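Local coordinates for antitoxin RnlB (Escherichia coli, PDB 6Y2P), which serves as the labile antitoxin of a type II toxin-antitoxin system, inhibiting the endonuclease activity of its cognate toxin RnlA but not that of the toxin LsoA, at residues A15-T20 against G46-D51; N24-V29 against F50-A55. All coordinates share one frame; numbering follows the deposited sequence.

Contact 1: residues A15-T20 against G46-D51; sequences AVVMAT and GEILFD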
loop_
_atom_site.group_PDB
_atom_site.type_symbol
_atom_site.label_atom_id
_atom_site.label_comp_id
_atom_site.label_asym_id
_atom_site.label_seq_id
_atom_site.Cartn_x
_atom_site.Cartn_y
_atom_site.Cartn_z
ATOM N N ALA C 15 -15.326 3.792 -38.203
ATOM C CA ALA C 15 -16.359 3.920 -37.182
ATOM C C ALA C 15 -15.727 4.325 -35.854
ATOM O O ALA C 15 -14.540 4.085 -35.602
ATOM C CB ALA C 15 -17.148 2.617 -37.022
ATOM N N VAL C 16 -16.560 4.893 -34.985
ATOM C CA VAL C 16 -16.182 5.257 -33.620
ATOM C C VAL C 16 -17.163 4.583 -32.671
ATOM O O VAL C 16 -18.379 4.802 -32.759
ATOM C CB VAL C 16 -16.189 6.778 -33.388
ATOM C CG1 VAL C 16 -15.765 7.069 -31.967
ATOM C CG2 VAL C 16 -15.294 7.495 -34.362
ATOM N N VAL C 17 -16.638 3.800 -31.744
ATOM C CA VAL C 17 -17.417 2.966 -30.842
ATOM C C VAL C 17 -17.196 3.478 -29.435
ATOM O O VAL C 17 -16.061 3.496 -28.946
ATOM C CB VAL C 17 -16.987 1.496 -30.916
ATOM C CG1 VAL C 17 -17.895 0.649 -30.053
ATOM C CG2 VAL C 17 -16.961 1.008 -32.363
ATOM N N MET C 18 -18.273 3.852 -28.773
ATOM C CA MET C 18 -18.228 4.396 -27.430
ATOM C C MET C 18 -18.874 3.433 -26.431
ATOM O O MET C 18 -19.931 2.861 -26.705
ATOM C CB MET C 18 -18.959 5.716 -27.424
ATOM C CG MET C 18 -19.192 6.251 -26.070
ATOM S SD MET C 18 -19.565 7.974 -26.299
ATOM C CE MET C 18 -20.725 8.283 -24.987
ATOM N N ALA C 19 -18.246 3.251 -25.277
ATOM C CA ALA C 19 -18.872 2.461 -24.226
ATOM C C ALA C 19 -19.993 3.255 -23.546
ATOM O O ALA C 19 -19.887 4.471 -23.338
ATOM C CB ALA C 19 -17.838 2.015 -23.196
ATOM N N THR C 20 -21.058 2.538 -23.157
ATOM C CA THR C 20 -22.257 3.114 -22.551
ATOM C C THR C 20 -22.420 2.813 -21.059
ATOM O O THR C 20 -23.457 3.163 -20.492
ATOM C CB THR C 20 -23.496 2.589 -23.297
ATOM O OG1 THR C 20 -23.561 1.159 -23.158
ATOM C CG2 THR C 20 -23.486 2.969 -24.775
ATOM N N GLY C 46 -10.253 -1.277 -42.374
ATOM C CA GLY C 46 -9.774 0.029 -41.953
ATOM C C GLY C 46 -9.458 0.003 -40.471
ATOM O O GLY C 46 -9.135 -1.042 -39.918
ATOM N N GLU C 47 -9.605 1.161 -39.831
ATOM C CA GLU C 47 -9.353 1.293 -38.401
ATOM C C GLU C 47 -10.625 1.745 -37.704
ATOM O O GLU C 47 -11.420 2.519 -38.249
ATOM C CB GLU C 47 -8.235 2.293 -38.076
ATOM C CG GLU C 47 -6.823 1.765 -38.282
ATOM C CD GLU C 47 -5.773 2.590 -37.542
ATOM O OE1 GLU C 47 -4.604 2.139 -37.476
ATOM O OE2 GLU C 47 -6.117 3.681 -37.025
ATOM N N ILE C 48 -10.778 1.262 -36.476
ATOM C CA ILE C 48 -11.898 1.551 -35.605
ATOM C C ILE C 48 -11.328 2.197 -34.363
ATOM O O ILE C 48 -10.386 1.665 -33.760
ATOM C CB ILE C 48 -12.669 0.267 -35.250
ATOM C CG1 ILE C 48 -13.085 -0.465 -36.520
ATOM C CG2 ILE C 48 -13.896 0.560 -34.401
ATOM C CD1 ILE C 48 -14.206 -1.437 -36.287
ATOM N N LEU C 49 -11.855 3.356 -34.009
ATOM C CA LEU C 49 -11.548 3.992 -32.737
ATOM C C LEU C 49 -12.610 3.632 -31.698
ATOM O O LEU C 49 -13.809 3.753 -31.964
ATOM C CB LEU C 49 -11.468 5.504 -32.922
ATOM C CG LEU C 49 -11.379 6.294 -31.620
ATOM C CD1 LEU C 49 -10.129 5.867 -30.907
ATOM C CD2 LEU C 49 -11.387 7.807 -31.930
ATOM N N PHE C 50 -12.166 3.210 -30.517
ATOM C CA PHE C 50 -13.004 2.902 -29.362
ATOM C C PHE C 50 -12.746 3.951 -28.281
ATOM O O PHE C 50 -11.583 4.174 -27.892
ATOM C CB PHE C 50 -12.669 1.523 -28.767
ATOM C CG PHE C 50 -13.282 0.368 -29.481
ATOM C CD1 PHE C 50 -12.628 -0.223 -30.550
ATOM C CD2 PHE C 50 -14.486 -0.164 -29.056
ATOM C CE1 PHE C 50 -13.179 -1.305 -31.204
ATOM C CE2 PHE C 50 -15.064 -1.245 -29.706
ATOM C CZ PHE C 50 -14.414 -1.816 -30.786
ATOM N N ASP C 51 -13.818 4.561 -27.779
ATOM C CA ASP C 51 -13.769 5.396 -26.577
ATOM C C ASP C 51 -14.271 4.589 -25.373
ATOM O O ASP C 51 -15.453 4.250 -25.295
ATOM C CB ASP C 51 -14.608 6.659 -26.766
ATOM C CG ASP C 51 -14.704 7.494 -25.502
ATOM O OD1 ASP C 51 -14.060 7.144 -24.480
ATOM O OD2 ASP C 51 -15.391 8.525 -25.535
#

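Contact 2: residues N24-V29 against F50-A55; sequences NPLSSV and FDLLCA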
loop_
_atom_site.group_PDB
_atom_site.type_symbol
_atom_site.label_atom_id
_atom_site.label_comp_id
_atom_site.label_asym_id
_atom_site.label_seq_id
_atom_site.Cartn_x
_atom_site.Cartn_y
_atom_site.Cartn_z
ATOM N N ASN C 24 -16.823 -3.267 -20.649
ATOM C CA ASN C 24 -15.929 -2.931 -21.748
ATOM C C ASN C 24 -16.493 -3.452 -23.073
ATOM O O ASN C 24 -16.637 -4.675 -23.234
ATOM C CB ASN C 24 -14.556 -3.521 -21.502
ATOM C CG ASN C 24 -13.481 -2.795 -22.270
ATOM O OD1 ASN C 24 -13.666 -2.491 -23.460
ATOM N ND2 ASN C 24 -12.325 -2.500 -21.596
ATOM N N PRO C 25 -16.759 -2.583 -24.061
ATOM C CA PRO C 25 -17.350 -3.066 -25.327
ATOM C C PRO C 25 -16.505 -4.105 -26.032
ATOM O O PRO C 25 -17.045 -4.836 -26.866
ATOM C CB PRO C 25 -17.485 -1.797 -26.185
ATOM C CG PRO C 25 -17.316 -0.668 -25.266
ATOM C CD PRO C 25 -16.472 -1.140 -24.099
ATOM N N LEU C 26 -15.192 -4.156 -25.779
ATOM C CA LEU C 26 -14.303 -5.103 -26.457
ATOM C C LEU C 26 -14.483 -6.550 -25.985
ATOM O O LEU C 26 -13.894 -7.466 -26.579
ATOM C CB LEU C 26 -12.852 -4.663 -26.278
ATOM C CG LEU C 26 -12.578 -3.402 -27.093
ATOM C CD1 LEU C 26 -11.276 -2.730 -26.683
ATOM C CD2 LEU C 26 -12.613 -3.693 -28.597
ATOM N N SER C 27 -15.296 -6.772 -24.954
ATOM C CA SER C 27 -15.748 -8.102 -24.594
ATOM C C SER C 27 -16.990 -8.511 -25.409
ATOM O O SER C 27 -17.462 -9.647 -25.286
ATOM C CB SER C 27 -16.046 -8.169 -23.108
ATOM O OG SER C 27 -17.423 -7.900 -22.863
ATOM N N SER C 28 -17.540 -7.594 -26.209
ATOM C CA SER C 28 -18.711 -7.829 -27.031
ATOM C C SER C 28 -18.377 -7.682 -28.508
ATOM O O SER C 28 -19.246 -7.363 -29.326
ATOM C CB SER C 28 -19.832 -6.846 -26.713
ATOM O OG SER C 28 -20.095 -6.792 -25.330
ATOM N N VAL C 29 -17.137 -7.961 -28.907
ATOM C CA VAL C 29 -16.738 -7.426 -30.204
ATOM C C VAL C 29 -17.517 -8.086 -31.308
ATOM O O VAL C 29 -17.763 -7.469 -32.346
ATOM C CB VAL C 29 -15.218 -7.595 -30.443
ATOM C CG1 VAL C 29 -14.891 -8.966 -31.013
ATOM C CG2 VAL C 29 -14.743 -6.515 -31.386
ATOM N N PHE C 50 -12.166 3.210 -30.517
ATOM C CA PHE C 50 -13.004 2.902 -29.362
ATOM C C PHE C 50 -12.746 3.951 -28.281
ATOM O O PHE C 50 -11.583 4.174 -27.892
ATOM C CB PHE C 50 -12.669 1.523 -28.767
ATOM C CG PHE C 50 -13.282 0.368 -29.481
ATOM C CD1 PHE C 50 -12.628 -0.223 -30.550
ATOM C CD2 PHE C 50 -14.486 -0.164 -29.056
ATOM C CE1 PHE C 50 -13.179 -1.305 -31.204
ATOM C CE2 PHE C 50 -15.064 -1.245 -29.706
ATOM C CZ PHE C 50 -14.414 -1.816 -30.786
ATOM N N ASP C 51 -13.818 4.561 -27.779
ATOM C CA ASP C 51 -13.769 5.396 -26.577
ATOM C C ASP C 51 -14.271 4.589 -25.373
ATOM O O ASP C 51 -15.453 4.250 -25.295
ATOM C CB ASP C 51 -14.608 6.659 -26.766
ATOM C CG ASP C 51 -14.704 7.494 -25.502
ATOM O OD1 ASP C 51 -14.060 7.144 -24.480
ATOM O OD2 ASP C 51 -15.391 8.525 -25.535
ATOM N N LEU C 52 -13.394 4.287 -24.418
ATOM C CA LEU C 52 -13.805 3.418 -23.325
ATOM C C LEU C 52 -14.067 4.163 -22.017
ATOM O O LEU C 52 -14.080 3.526 -20.938
ATOM C CB LEU C 52 -12.758 2.328 -23.118
ATOM C CG LEU C 52 -12.254 1.597 -24.375
ATOM C CD1 LEU C 52 -11.079 0.652 -24.052
ATOM C CD2 LEU C 52 -13.373 0.788 -25.009
ATOM N N LEU C 53 -14.371 5.470 -22.099
ATOM C CA LEU C 53 -14.441 6.322 -20.907
ATOM C C LEU C 53 -15.325 5.719 -19.814
ATOM O O LEU C 53 -14.923 5.652 -18.644
ATOM C CB LEU C 53 -14.956 7.710 -21.273
ATOM C CG LEU C 53 -15.259 8.563 -20.033
ATOM C CD1 LEU C 53 -13.945 8.911 -19.398
ATOM C CD2 LEU C 53 -16.104 9.816 -20.289
ATOM N N CYS C 54 -16.515 5.229 -20.176
ATOM C CA CYS C 54 -17.407 4.760 -19.123
ATOM C C CYS C 54 -16.989 3.410 -18.547
ATOM O O CYS C 54 -17.366 3.089 -17.413
ATOM C CB CYS C 54 -18.833 4.607 -19.671
ATOM S SG CYS C 54 -19.670 6.182 -20.126
ATOM N N ALA C 55 -16.058 2.711 -19.178
ATOM C CA ALA C 55 -15.564 1.514 -18.535
ATOM C C ALA C 55 -14.214 1.737 -17.883
ATOM O O ALA C 55 -13.897 1.107 -16.863
ATOM C CB ALA C 55 -15.454 0.385 -19.559
#

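Contact 1: residues A15-T20 against G46-D51
Val17 sits beside Phe50 in the parallel pairing of residues 15-19 with 46-51, and its backbone reaches past that neighbour both ways: its N donates to Leu49 O at 2.8 Å, and its O accepts from Asp51 N at 2.7 Å. This is the parallel beta ladder, in which one residue bonds to the two that flank its partner. With CG1 anti to the backbone N (chi1 -175°), the valine fork is turned so that both methyls meet the neighbouring strand. Val17 CG1 lies 3.4 Å from Phe50 CE2, while Val17 CG2 stands over a face of that ring, 4.2 Å from its centroid in a CH-pi contact, and also touches Ile48 CG2 at 3.7 Å.

Asp51 contributes mainly through its main chain, its O taking Ala19 N at 3.0 Å. Its carboxylate is engaged elsewhere, by Leu53 N and a salt bridge to Arg62. On that same face Leu49 CD2 lies near Val16 CG1.

These are the two strands of a beta-alpha-beta unit whose helix 29-39 lies over the Val17 face through Ile32 and Leu36. Helix 88-99 packs against Met18 and Asp51 on the other face, and strands 2-7 and 63-69 flank the pair in the sheet.

Contact 2: residues N24-V29 against F50-A55
The Phe50 ring carries Leu26 on one face and has Pro25 at its edge. Leu26 CD2 stands above the ring, 3.6 Å from the centroid and 18° off the normal, and is shifted toward the rim on the CZ side, with CZ 3.4 Å away. With CG anti to its carbonyl carbon (chi1 -71°) and CD1 anti to CA (chi2 166°), Leu26 brings CD2 over the aromatic. Pro25 CB comes in near the ring plane, 4.3 Å from CE2. Val17 lies over the opposite face, leaving the aromatic layered between strand 13-19 and the loop.

The other flat group, the Asn24 amide, is used inside its own loop. OD1 accepts from Leu26 N at 3.2 Å, closing an Asx turn that leads into a short 3-10 turn through Pro25 and Leu26 ahead of helix 29-39. The same oxygen lies 3.6 Å from Leu52 CD2, so an apolar methyl packs against the turn. Leu52 CD2 also meets Pro25 CD at 3.8 Å, while Leu52 CD1 lies near Leu26 CD1. A matching Asx turn stands at the end of strand 46-51, where Asp51 OD1 takes Leu53 N at 2.9 Å from above the carboxylate plane as helix 53-56 begins.

Ala55 CB, on that helix, touches Asn24 CA. Leu26 and Leu52 also pack on apolar side chains of another protein's chain, and Asn24 ND2 makes a weak hydrogen bond to that chain's backbone.

Both contacts are buried and meet at strand 46-51, with Phe50 and Asp51 belonging to each. Contact 1 lies about 3 Å from the centre of the chain and is a sheet pairing, held by main-chain hydrogen bonds with apolar packing on its faces. Contact 2, about 7 Å from the centre, joins the loop after strand 13-19 to the end of strand 46-51 and the start of helix 53-56; its two sides meet through side-chain packing, while Asn24 OD1 and Asp51 OD1 close Asx turns within their own segments. The two are in touch where Ala19 CB meets Pro25 CG at 3.4 Å. Contact 2 reaches another protein's chain; no other protein chain touches contact 1.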